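MsStt7d protein (Micromonas, PDB 4IX3) probably acts as an ATP-dependent protein kinase, its catalytic domain here being that of a state transition kinase homolog, with bound magnesium. Local coordinates at residues B[14-19]-B[39-44]; B[132-137]-B[145-150]; B[192-195]-B[201-204]; B[213-218]-B[257-262]; B[272-277]-B[286-291]. One frame throughout, in Å; residues are numbered along the deposited sequence.

Overall arrangement
The five contacts follow one another along the chain without overlap and trace a protein kinase fold. Contact 1 lies in the N-terminal lobe, where a loop meets the antiparallel sheet. Contact 3 is in the activation segment, beyond the magnesium-binding Asp188, with its centre about 30 Å from that of contact 1. Contacts 2, 4 and 5 belong to the helical C-terminal lobe. Helix 246-261 joins them: Leu260 of contact 4 packs on Ala148 of contact 2, and Leu258 packs on Phe274 of contact 5. Between centres, contacts 4 and 5 are about 13 Å apart, contacts 1 and 5 about 50 Å. The set thus runs from the nucleotide-binding lobe past the metal site to the far helices.

Contact 1: residues B[14-19]-B[39-44]; sequences PGVEPK and GVFKGD
Val16 and Phe41 mark the closest approach of the two backbones, and their CA atoms are still 8.6 Å apart. No hydrogen bond links the segments. Residues 14-17 are loop, and a 3-10 turn starts at Pro18. Residues 39-41 end strand 34-41. The chain then reverses through a tight type I' turn, with Lys42 and Gly43 at positive phi. The turn is closed by a weak bond, 3.3 Å from Asp44 N to Phe41 O.

The Phe41 ring bridges the gap. With CG anti to the backbone N (chi1 176°), the ring reaches across and its far corner does the touching. Phe41 CZ lies 3.6 Å from Gly15 O, which sits at the ring edge, in plane. Val16 crosses the phenylalanine at about a right angle. Its CG2 methyl comes within 3.9 Å of Phe41 CZ, and its CG1 methyl lies 4.1 Å from Phe41 CE1. Lys42 lies over the ring: its CG is 3.9 Å above the plane, over the centre. The lysine chain then runs out extended, and Lys42 CE passes 4.0 Å from Gly15 O. Phe41 thus has Lys42 over one face and the loop at its far edge, while Lys42 remains exposed.

Around the pair is the sheet of the N-terminal lobe. Val16 and Phe41 both pack on Ile21 of strand 21-23 and on Met110 of strand 106-112. Val16 also touches Ile88, and Phe41 touches Met85, both on strand 84-90. The loop that enters strand 21-23 is thereby laid against the end of strand 34-41.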
# COMPACT_ATOMS: atom_id res chain seq x y z
N PRO B 14 9.96 -18.37 20.98
CA PRO B 14 9.68 -19.25 22.12
C PRO B 14 8.54 -18.72 22.98
O PRO B 14 8.50 -17.52 23.29
CB PRO B 14 11.01 -19.27 22.88
CG PRO B 14 12.02 -19.07 21.80
CD PRO B 14 11.40 -18.09 20.84
N GLY B 15 7.56 -19.57 23.26
CA GLY B 15 6.43 -19.15 24.08
C GLY B 15 5.26 -18.58 23.28
O GLY B 15 4.22 -18.27 23.89
N VAL B 16 5.39 -18.50 21.95
CA VAL B 16 4.31 -17.97 21.13
C VAL B 16 3.95 -19.07 20.12
O VAL B 16 4.67 -19.30 19.15
CB VAL B 16 4.71 -16.66 20.40
CG1 VAL B 16 3.56 -16.15 19.55
CG2 VAL B 16 5.10 -15.64 21.46
N GLU B 17 2.81 -19.72 20.33
CA GLU B 17 2.33 -20.78 19.43
C GLU B 17 1.11 -20.31 18.66
O GLU B 17 0.23 -19.65 19.21
CB GLU B 17 2.01 -22.05 20.25
CG GLU B 17 3.29 -22.66 20.82
CD GLU B 17 3.05 -23.68 21.91
OE1 GLU B 17 3.88 -23.72 22.84
OE2 GLU B 17 2.07 -24.46 21.81
N PRO B 18 1.02 -20.67 17.36
CA PRO B 18 -0.15 -20.24 16.59
C PRO B 18 -1.50 -20.59 17.21
O PRO B 18 -2.46 -19.79 17.16
CB PRO B 18 0.05 -20.87 15.20
CG PRO B 18 1.41 -21.48 15.16
CD PRO B 18 2.02 -21.40 16.55
N LYS B 19 -1.57 -21.77 17.84
CA LYS B 19 -2.83 -22.20 18.48
C LYS B 19 -3.32 -21.23 19.57
O LYS B 19 -4.50 -21.16 19.87
CB LYS B 19 -2.71 -23.63 19.02
CG LYS B 19 -1.77 -23.77 20.21
CD LYS B 19 -1.51 -25.22 20.61
CE LYS B 19 -1.75 -25.47 22.09
NZ LYS B 19 -1.00 -24.55 23.01
N GLY B 39 -5.82 -8.92 17.52
CA GLY B 39 -5.96 -10.32 17.90
C GLY B 39 -5.93 -10.47 19.40
O GLY B 39 -5.84 -9.49 20.15
N VAL B 40 -6.12 -11.70 19.85
CA VAL B 40 -6.09 -12.00 21.28
C VAL B 40 -5.13 -13.17 21.43
O VAL B 40 -5.26 -14.19 20.72
CB VAL B 40 -7.49 -12.41 21.81
CG1 VAL B 40 -7.39 -12.75 23.29
CG2 VAL B 40 -8.49 -11.27 21.61
N PHE B 41 -4.20 -13.03 22.37
CA PHE B 41 -3.17 -14.03 22.60
C PHE B 41 -3.49 -14.67 23.97
O PHE B 41 -3.68 -13.96 24.97
CB PHE B 41 -1.80 -13.35 22.58
CG PHE B 41 -0.62 -14.23 22.90
CD1 PHE B 41 -0.40 -15.43 22.20
CD2 PHE B 41 0.28 -13.87 23.90
CE1 PHE B 41 0.73 -16.19 22.45
CE2 PHE B 41 1.45 -14.62 24.14
CZ PHE B 41 1.67 -15.80 23.41
N LYS B 42 -3.52 -15.99 24.01
CA LYS B 42 -3.73 -16.76 25.23
C LYS B 42 -5.04 -16.40 25.91
O LYS B 42 -5.18 -16.42 27.14
CB LYS B 42 -2.54 -16.62 26.16
CG LYS B 42 -1.32 -17.38 25.68
CD LYS B 42 -0.22 -17.39 26.73
CE LYS B 42 0.98 -18.19 26.25
NZ LYS B 42 1.91 -18.38 27.39
N GLY B 43 -6.01 -16.05 25.09
CA GLY B 43 -7.34 -15.77 25.59
C GLY B 43 -7.56 -14.43 26.25
O GLY B 43 -8.69 -13.99 26.33
N ASP B 44 -6.50 -13.77 26.71
CA ASP B 44 -6.71 -12.55 27.50
C ASP B 44 -5.70 -11.42 27.25
O ASP B 44 -5.71 -10.42 27.99
CB ASP B 44 -6.76 -12.89 28.98
CG ASP B 44 -5.41 -13.31 29.55
OD1 ASP B 44 -4.47 -13.56 28.75
OD2 ASP B 44 -5.37 -13.50 30.80

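Contact 2: residues B[132-137]-B[145-150]; sequences TAMACA and TKKAMR
Lys147 and Met134 meet at the one flat group that matters here, the Met134 peptide, since no ring takes part. The ammonium approaches the carbonyl oxygen of this peptide nearly head-on to the C=O bond (160°), and Lys147 NZ donates to Met134 O at 2.9 Å. The last methylene follows it in, with Lys147 CE 3.2 Å from the same oxygen.

The lysine gets there by leaving its backbone opposite the N (chi1 -175°) and running straight, with a bend only at the last torsion. That bend also suits its salt bridge to Glu151, one turn further along the same helix. The aliphatic part is flanked by Cys136 and by the Met134 methyl. Cys136 CB lies 3.8 Å from Lys147 CD, and Cys136 SG lies 3.9 Å from Lys147 CB. Met134 bends at its last torsion, so its methyl turns onto the helix. Met134 CE is 3.8 Å from Lys147 CB, 3.8 Å from Ala148 CB and 3.6 Å from Ala148 N. With an alanine here instead of Lys147, the Met134 carbonyl and Glu151 are likely to be left without their charged mate, and the side of Cys136 uncovered.

The carbonyl belongs to the end of helix 127-133, where a positive charge is likely to be favoured by the helix dipole. Ala135, at positive phi, ends that helix in a Schellman motif. The arrangement is a helix C-terminus closed by its own turn and gripped by a lysine of helix 141-161, the helix that leads toward the catalytic loop in protein kinases.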
# COMPACT_ATOMS: atom_id res chain seq x y z
N THR B 132 -7.01 13.60 28.50
CA THR B 132 -7.41 12.53 29.41
C THR B 132 -6.64 11.25 29.10
O THR B 132 -6.10 10.58 30.02
CB THR B 132 -8.91 12.30 29.25
OG1 THR B 132 -9.59 13.46 29.76
CG2 THR B 132 -9.31 11.09 30.05
N ALA B 133 -6.55 10.90 27.81
CA ALA B 133 -5.84 9.65 27.42
C ALA B 133 -4.34 9.74 27.75
O ALA B 133 -3.71 8.74 28.11
CB ALA B 133 -6.05 9.36 25.94
N MET B 134 -3.76 10.95 27.65
CA MET B 134 -2.36 11.17 27.97
C MET B 134 -2.10 11.38 29.50
O MET B 134 -0.95 11.54 29.89
CB MET B 134 -1.91 12.45 27.30
CG MET B 134 -1.77 12.36 25.77
SD MET B 134 -1.43 13.94 24.97
CE MET B 134 0.03 14.48 25.89
N ALA B 135 -3.15 11.37 30.32
CA ALA B 135 -3.03 11.71 31.75
C ALA B 135 -2.31 13.06 31.90
O ALA B 135 -1.39 13.24 32.73
CB ALA B 135 -2.36 10.58 32.53
N CYS B 136 -2.73 14.01 31.05
CA CYS B 136 -2.08 15.32 31.04
C CYS B 136 -2.87 16.30 31.86
O CYS B 136 -3.97 16.67 31.45
CB CYS B 136 -2.01 15.79 29.57
SG CYS B 136 -0.99 17.27 29.31
N ALA B 137 -2.30 16.74 32.99
CA ALA B 137 -3.06 17.56 33.92
C ALA B 137 -3.46 18.90 33.31
O ALA B 137 -4.53 19.45 33.64
CB ALA B 137 -2.22 17.81 35.16
N THR B 145 0.71 19.71 24.09
CA THR B 145 1.89 19.81 23.24
C THR B 145 3.18 19.60 24.02
O THR B 145 4.09 18.91 23.59
CB THR B 145 1.90 21.14 22.43
OG1 THR B 145 0.65 21.21 21.71
CG2 THR B 145 3.08 21.19 21.45
N LYS B 146 3.28 20.26 25.17
CA LYS B 146 4.48 20.10 25.98
C LYS B 146 4.72 18.64 26.40
O LYS B 146 5.83 18.11 26.24
CB LYS B 146 4.32 20.99 27.22
CG LYS B 146 4.52 22.46 26.94
CD LYS B 146 4.45 23.32 28.20
CE LYS B 146 5.21 22.60 29.30
NZ LYS B 146 6.15 23.35 30.20
N LYS B 147 3.66 18.01 26.89
CA LYS B 147 3.82 16.65 27.37
C LYS B 147 4.12 15.68 26.22
O LYS B 147 5.03 14.84 26.29
CB LYS B 147 2.61 16.20 28.17
CG LYS B 147 2.76 14.81 28.79
CD LYS B 147 1.51 14.42 29.60
CE LYS B 147 1.71 13.26 30.58
NZ LYS B 147 1.96 11.99 29.83
N ALA B 148 3.33 15.77 25.15
CA ALA B 148 3.49 14.86 24.01
C ALA B 148 4.83 15.06 23.35
O ALA B 148 5.49 14.10 22.97
CB ALA B 148 2.39 15.09 22.99
N MET B 149 5.24 16.32 23.12
CA MET B 149 6.49 16.57 22.44
C MET B 149 7.68 16.13 23.28
O MET B 149 8.68 15.66 22.72
CB MET B 149 6.60 18.01 21.94
CG MET B 149 5.66 18.39 20.81
SD MET B 149 5.78 17.34 19.33
CE MET B 149 7.46 17.74 18.85
N ARG B 150 7.61 16.30 24.59
CA ARG B 150 8.74 15.86 25.40
C ARG B 150 8.87 14.34 25.25
O ARG B 150 10.01 13.84 25.11
CB ARG B 150 8.48 16.24 26.87
CG ARG B 150 9.66 15.95 27.80
CD ARG B 150 9.34 16.26 29.25
NE ARG B 150 9.18 17.70 29.50
CZ ARG B 150 8.02 18.30 29.74
NH1 ARG B 150 6.90 17.57 29.77
NH2 ARG B 150 8.01 19.61 30.03

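Contact 3: residues B[192-195]-B[201-204]; sequences AALC and TLNY
Leu194 and Leu202 form an antiparallel hydrogen-bonded pair, a single beta bridge with two backbone bonds. Leu202 N gives the straighter one, 2.9 Å to Leu194 O at 160°. The return bond from Leu194 N to Leu202 O is 3.0 Å long and more bent, 133°. A third bond comes from a side chain: Asn203 ND2 donates to Ala192 O at 3.1 Å. It arrives from above the carbonyl plane, while the oxygen lies in the plane of the asparagine amide.

At the other end, one water joins the segments. It donates to Cys195 O and accepts from the Tyr204 hydroxyl, whose OH lies 2.7 Å from it. Between these bonds the tyrosine ring lies against Cys195. The SG of Cys195 is over one face, offset toward the rim, in a sulfur-aromatic contact 3.8 Å from the Tyr204 ring centroid. Cys195 CB, on the same face, makes a CH-pi contact. The first torsion of Tyr204 (chi1 -172°) swings the side chain away from its own N, which sets one face of the ring against Cys195. The two leucines pack through their branches, Leu194 CD2 being 3.9 Å from Leu202 CD1.

Strand 193-194 pairs on its other side with strand 164-165, through Ala193 to Val165. Helix 59-76 covers the leucines: His72 touches Leu194, and Cys65 and Asp68 touch Leu202. Leu224, Pro231 and Pro245 pack on Tyr204. The activation segment is thus folded back onto its first strand, just beyond the magnesium-binding Asp188.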
# COMPACT_ATOMS: atom_id res chain seq x y z
N ALA B 192 11.15 2.15 8.75
CA ALA B 192 12.28 2.58 9.50
C ALA B 192 13.59 2.05 8.91
O ALA B 192 13.66 0.96 8.30
CB ALA B 192 12.14 2.10 10.93
N ALA B 193 14.64 2.82 9.13
CA ALA B 193 15.98 2.46 8.68
C ALA B 193 16.91 2.24 9.86
O ALA B 193 16.88 3.01 10.83
CB ALA B 193 16.59 3.49 7.73
N LEU B 194 17.69 1.16 9.82
CA LEU B 194 18.88 1.06 10.68
C LEU B 194 20.12 1.61 9.96
O LEU B 194 20.49 1.10 8.89
CB LEU B 194 19.10 -0.39 11.17
CG LEU B 194 20.32 -0.57 12.07
CD1 LEU B 194 20.25 0.29 13.32
CD2 LEU B 194 20.47 -2.06 12.41
N CYS B 195 20.60 2.76 10.43
CA CYS B 195 21.51 3.57 9.62
C CYS B 195 22.96 3.40 10.00
O CYS B 195 23.81 4.07 9.44
CB CYS B 195 21.14 5.04 9.80
SG CYS B 195 19.47 5.40 9.29
N THR B 201 23.54 -2.06 8.01
CA THR B 201 22.42 -1.13 7.81
C THR B 201 21.21 -1.88 7.21
O THR B 201 21.36 -2.90 6.52
CB THR B 201 22.77 0.09 6.93
OG1 THR B 201 22.99 -0.36 5.58
CG2 THR B 201 24.02 0.82 7.46
N LEU B 202 20.00 -1.38 7.48
CA LEU B 202 18.75 -2.02 7.05
C LEU B 202 17.85 -0.94 6.46
O LEU B 202 17.72 0.13 7.03
CB LEU B 202 18.02 -2.71 8.22
CG LEU B 202 18.82 -3.76 8.99
CD1 LEU B 202 18.03 -4.10 10.24
CD2 LEU B 202 19.13 -5.00 8.18
N ASN B 203 17.30 -1.18 5.27
CA ASN B 203 16.31 -0.29 4.66
C ASN B 203 16.82 1.16 4.47
O ASN B 203 16.07 2.14 4.64
CB ASN B 203 15.00 -0.38 5.44
CG ASN B 203 13.79 0.08 4.64
OD1 ASN B 203 13.72 -0.14 3.44
ND2 ASN B 203 12.82 0.70 5.32
N TYR B 204 18.11 1.27 4.15
CA TYR B 204 18.83 2.53 4.15
C TYR B 204 19.59 2.65 2.84
O TYR B 204 20.46 1.84 2.56
CB TYR B 204 19.80 2.49 5.31
CG TYR B 204 20.53 3.78 5.63
CD1 TYR B 204 19.84 4.99 5.67
CD2 TYR B 204 21.88 3.78 5.91
CE1 TYR B 204 20.49 6.17 6.03
CE2 TYR B 204 22.56 4.95 6.26
CZ TYR B 204 21.85 6.14 6.36
OH TYR B 204 22.47 7.32 6.76
O HOH W 1 24.45 6.55 8.39

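Contact 4: residues B[213-218]-B[257-262]; sequences PRYAKA and MLQLAV
Tyr215 and Gln259 reach each other through similar first torsions, chi1 -63° and -60°. In each, CG is anti to the carbonyl carbon and beside the backbone N. Gln259 then continues as an extended chain. The long reach is needed, since the CA atoms of the two residues are 11.0 Å apart.

The meeting is small and made by the far ends of two buried side chains. The hydroxyl of Tyr215 lies against the amide of Gln259, with Tyr215 OH 3.5 Å from Gln259 CD. The amide comes in at the edge of the ring, near its plane, and the two chains cross at about a right angle. The ring and amide planes are 59° apart, so the groups do not stack.

The neighbouring Arg214 lies against the Tyr215 ring. Tyr215 CE2 is 3.7 Å above the guanidinium plane of Arg214, toward the rim of that group. The Arg214 guanidinium is held by salt bridges to Asp212 and Asp268. A phenylalanine in place of Tyr215 would probably leave the Gln259 amide without its polar neighbour and a small gap where the hydroxyl had been.

Lys170 and Pro171 of the catalytic loop touch the tyrosine, and Pro171 touches Gln259 too. The Tyr215 side chain is about 6 Å from that of the magnesium-binding Asp168. The arrangement fits the kinase C-terminal lobe, where the last part of the activation segment rests on the central helix, here 246-261.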
# COMPACT_ATOMS: atom_id res chain seq x y z
N PRO B 213 3.50 12.18 2.39
CA PRO B 213 3.77 13.55 1.94
C PRO B 213 3.30 14.61 2.92
O PRO B 213 3.81 15.74 2.93
CB PRO B 213 3.04 13.64 0.60
CG PRO B 213 2.09 12.51 0.59
CD PRO B 213 2.59 11.43 1.50
N ARG B 214 2.34 14.28 3.77
CA ARG B 214 1.85 15.26 4.73
C ARG B 214 2.88 15.59 5.82
O ARG B 214 2.80 16.67 6.42
CB ARG B 214 0.58 14.72 5.40
CG ARG B 214 -0.57 14.45 4.43
CD ARG B 214 -1.75 13.81 5.13
NE ARG B 214 -1.32 12.47 5.56
CZ ARG B 214 -2.01 11.70 6.39
NH1 ARG B 214 -3.19 12.09 6.83
NH2 ARG B 214 -1.46 10.54 6.79
N TYR B 215 3.80 14.66 6.07
CA TYR B 215 4.73 14.72 7.19
C TYR B 215 6.17 14.67 6.73
O TYR B 215 7.08 14.49 7.53
CB TYR B 215 4.44 13.60 8.19
CG TYR B 215 3.05 13.76 8.79
CD1 TYR B 215 2.85 14.66 9.85
CD2 TYR B 215 1.92 13.10 8.26
CE1 TYR B 215 1.60 14.85 10.38
CE2 TYR B 215 0.67 13.31 8.77
CZ TYR B 215 0.49 14.19 9.86
OH TYR B 215 -0.77 14.41 10.34
N ALA B 216 6.39 14.96 5.44
CA ALA B 216 7.75 15.02 4.90
C ALA B 216 7.82 16.28 4.02
O ALA B 216 6.89 16.58 3.26
CB ALA B 216 8.02 13.77 4.05
N LYS B 217 8.87 17.07 4.24
CA LYS B 217 9.15 18.25 3.40
C LYS B 217 9.14 17.82 1.93
O LYS B 217 9.71 16.77 1.58
CB LYS B 217 10.49 18.87 3.82
CG LYS B 217 10.92 20.10 3.02
CD LYS B 217 12.06 20.86 3.69
CE LYS B 217 12.45 22.06 2.86
NZ LYS B 217 13.53 21.60 1.94
N ALA B 218 8.50 18.60 1.06
CA ALA B 218 8.16 18.11 -0.27
C ALA B 218 9.40 17.73 -1.09
O ALA B 218 9.36 16.85 -1.94
CB ALA B 218 7.30 19.10 -1.03
N MET B 257 3.97 18.63 16.28
CA MET B 257 3.84 19.75 17.19
C MET B 257 2.83 20.81 16.70
O MET B 257 2.00 21.28 17.50
CB MET B 257 5.17 20.42 17.37
CG MET B 257 5.09 21.62 18.32
SD MET B 257 6.68 22.03 18.99
CE MET B 257 6.26 23.55 19.88
N LEU B 258 2.89 21.15 15.40
CA LEU B 258 1.91 22.10 14.86
C LEU B 258 0.50 21.61 15.10
O LEU B 258 -0.39 22.39 15.43
CB LEU B 258 2.13 22.29 13.37
CG LEU B 258 3.40 23.09 12.99
CD1 LEU B 258 3.82 22.90 11.55
CD2 LEU B 258 3.20 24.60 13.27
N GLN B 259 0.23 20.33 14.81
CA GLN B 259 -1.11 19.84 14.97
C GLN B 259 -1.57 19.77 16.42
O GLN B 259 -2.72 20.04 16.71
CB GLN B 259 -1.22 18.48 14.28
CG GLN B 259 -0.92 18.56 12.80
CD GLN B 259 -1.49 17.42 11.99
OE1 GLN B 259 -2.38 17.60 11.13
NE2 GLN B 259 -0.89 16.28 12.17
N LEU B 260 -0.67 19.34 17.32
CA LEU B 260 -1.06 19.33 18.73
C LEU B 260 -1.33 20.76 19.22
O LEU B 260 -2.24 20.96 20.01
CB LEU B 260 0.04 18.68 19.57
CG LEU B 260 0.25 17.20 19.22
CD1 LEU B 260 1.40 16.73 20.07
CD2 LEU B 260 -1.04 16.45 19.49
N ALA B 261 -0.48 21.70 18.79
CA ALA B 261 -0.53 23.07 19.31
C ALA B 261 -1.71 23.89 18.79
O ALA B 261 -2.16 24.80 19.51
CB ALA B 261 0.78 23.77 19.00
N VAL B 262 -2.19 23.61 17.58
CA VAL B 262 -3.17 24.51 16.90
C VAL B 262 -4.33 23.66 16.40
O VAL B 262 -4.13 22.85 15.46
CB VAL B 262 -2.55 25.28 15.74
CG1 VAL B 262 -3.54 26.29 15.16
CG2 VAL B 262 -1.26 25.98 16.17

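Contact 5: residues B[272-277]-B[286-291]; sequences ERFLAD and NAFRGE
Phe288 is the residue of 286-291 that meets the other helix, and the turn around it begins with Asn286. Asn286 faces along its own helix: its OD1 accepts from Arg289 NH1 at 2.9 Å, a bent bond of 133°.

Phe288 then points into the contact, and its ring reaches helix 268-280. Phe274 meets it edge to face, the edge of Phe274 toward the face of Phe288. The ring centroids are 4.6 Å apart and the planes are at 55°. Phe274 CE2 stands 3.5 Å above the Phe288 plane, over its centre. Asp277 comes at the Phe288 edge, near the plane, with its CB 3.9 Å from Phe288 CE1.

Further on, Arg289 also packs on Trp312 of helix 302-318, which touches Phe274 as well.

No hydrogen bond crosses between the two helical segments here; aromatic carbon and one methylene do the work. The polar end of Asp277 is served elsewhere: its OD2 is bonded to the Tyr296 hydroxyl, and that ring also meets Phe288 edge to face. The chemistry implies an apolar join, in which one buried ring pair links helix 285-291 to helix 268-280, while Asp277 OD2 finds its partner in Tyr296 beside them.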
# COMPACT_ATOMS: atom_id res chain seq x y z
N GLU B 272 -1.85 21.18 5.64
CA GLU B 272 -1.41 21.42 4.26
C GLU B 272 -1.39 22.92 3.92
O GLU B 272 -0.41 23.41 3.35
CB GLU B 272 -2.31 20.68 3.26
CG GLU B 272 -1.88 20.83 1.80
CD GLU B 272 -2.73 20.03 0.83
OE1 GLU B 272 -3.85 19.62 1.21
OE2 GLU B 272 -2.29 19.87 -0.34
N ARG B 273 -2.42 23.66 4.33
CA ARG B 273 -2.48 25.11 4.06
C ARG B 273 -1.31 25.79 4.79
O ARG B 273 -0.61 26.65 4.22
CB ARG B 273 -3.78 25.73 4.56
CG ARG B 273 -3.81 27.24 4.34
CD ARG B 273 -5.21 27.74 4.17
NE ARG B 273 -5.90 27.88 5.44
CZ ARG B 273 -6.09 29.03 6.08
NH1 ARG B 273 -5.53 30.16 5.67
NH2 ARG B 273 -6.85 29.03 7.17
N PHE B 274 -1.13 25.48 6.07
CA PHE B 274 -0.03 26.07 6.82
C PHE B 274 1.31 25.80 6.15
O PHE B 274 2.11 26.72 5.97
CB PHE B 274 0.02 25.58 8.27
CG PHE B 274 1.23 26.07 9.03
CD1 PHE B 274 2.44 25.38 8.94
CD2 PHE B 274 1.23 27.31 9.64
CE1 PHE B 274 3.58 25.82 9.59
CE2 PHE B 274 2.37 27.76 10.28
CZ PHE B 274 3.56 27.07 10.19
N LEU B 275 1.58 24.56 5.78
CA LEU B 275 2.91 24.24 5.25
C LEU B 275 3.16 24.90 3.89
O LEU B 275 4.31 25.25 3.58
CB LEU B 275 3.13 22.72 5.14
CG LEU B 275 3.30 22.06 6.52
CD1 LEU B 275 3.34 20.55 6.33
CD2 LEU B 275 4.55 22.54 7.25
N ALA B 276 2.12 25.09 3.08
CA ALA B 276 2.27 25.78 1.81
C ALA B 276 2.66 27.23 2.06
O ALA B 276 3.51 27.79 1.36
CB ALA B 276 0.95 25.71 1.06
N ASP B 277 2.01 27.86 3.05
CA ASP B 277 2.33 29.25 3.37
C ASP B 277 3.73 29.34 3.96
O ASP B 277 4.47 30.27 3.66
CB ASP B 277 1.31 29.82 4.37
CG ASP B 277 0.06 30.36 3.69
OD1 ASP B 277 0.11 30.72 2.49
OD2 ASP B 277 -0.99 30.42 4.36
N ASN B 286 8.90 33.42 11.61
CA ASN B 286 8.62 34.83 11.89
C ASN B 286 8.04 35.56 10.70
O ASN B 286 7.12 36.37 10.86
CB ASN B 286 9.86 35.52 12.44
CG ASN B 286 10.19 35.04 13.84
OD1 ASN B 286 9.33 34.49 14.55
ND2 ASN B 286 11.43 35.24 14.26
N ALA B 287 8.44 35.11 9.52
CA ALA B 287 7.83 35.63 8.29
C ALA B 287 6.39 35.13 8.13
O ALA B 287 5.50 35.89 7.74
CB ALA B 287 8.68 35.32 7.09
N PHE B 288 6.15 33.89 8.54
CA PHE B 288 4.77 33.42 8.56
C PHE B 288 3.91 34.27 9.49
O PHE B 288 2.80 34.70 9.11
CB PHE B 288 4.68 31.94 8.95
CG PHE B 288 3.26 31.49 9.13
CD1 PHE B 288 2.54 30.98 8.06
CD2 PHE B 288 2.63 31.60 10.37
CE1 PHE B 288 1.21 30.62 8.20
CE2 PHE B 288 1.29 31.25 10.50
CZ PHE B 288 0.58 30.78 9.41
N ARG B 289 4.40 34.48 10.71
CA ARG B 289 3.67 35.27 11.71
C ARG B 289 3.41 36.69 11.22
O ARG B 289 2.28 37.17 11.34
CB ARG B 289 4.40 35.26 13.07
CG ARG B 289 4.54 33.86 13.63
CD ARG B 289 5.72 33.85 14.57
NE ARG B 289 5.36 34.46 15.85
CZ ARG B 289 6.21 34.59 16.87
NH1 ARG B 289 7.49 34.24 16.76
NH2 ARG B 289 5.74 35.04 18.02
N GLY B 290 4.41 37.33 10.62
CA GLY B 290 4.35 38.73 10.17
C GLY B 290 3.53 38.89 8.91
O GLY B 290 2.75 39.83 8.82
N GLU B 291 3.67 37.95 7.97
CA GLU B 291 3.05 38.07 6.65
C GLU B 291 1.70 37.38 6.46
O GLU B 291 0.92 37.76 5.58
CB GLU B 291 4.01 37.57 5.57
CG GLU B 291 5.33 38.31 5.49
CD GLU B 291 6.15 37.86 4.29
OE1 GLU B 291 5.56 37.40 3.28
OE2 GLU B 291 7.39 37.93 4.36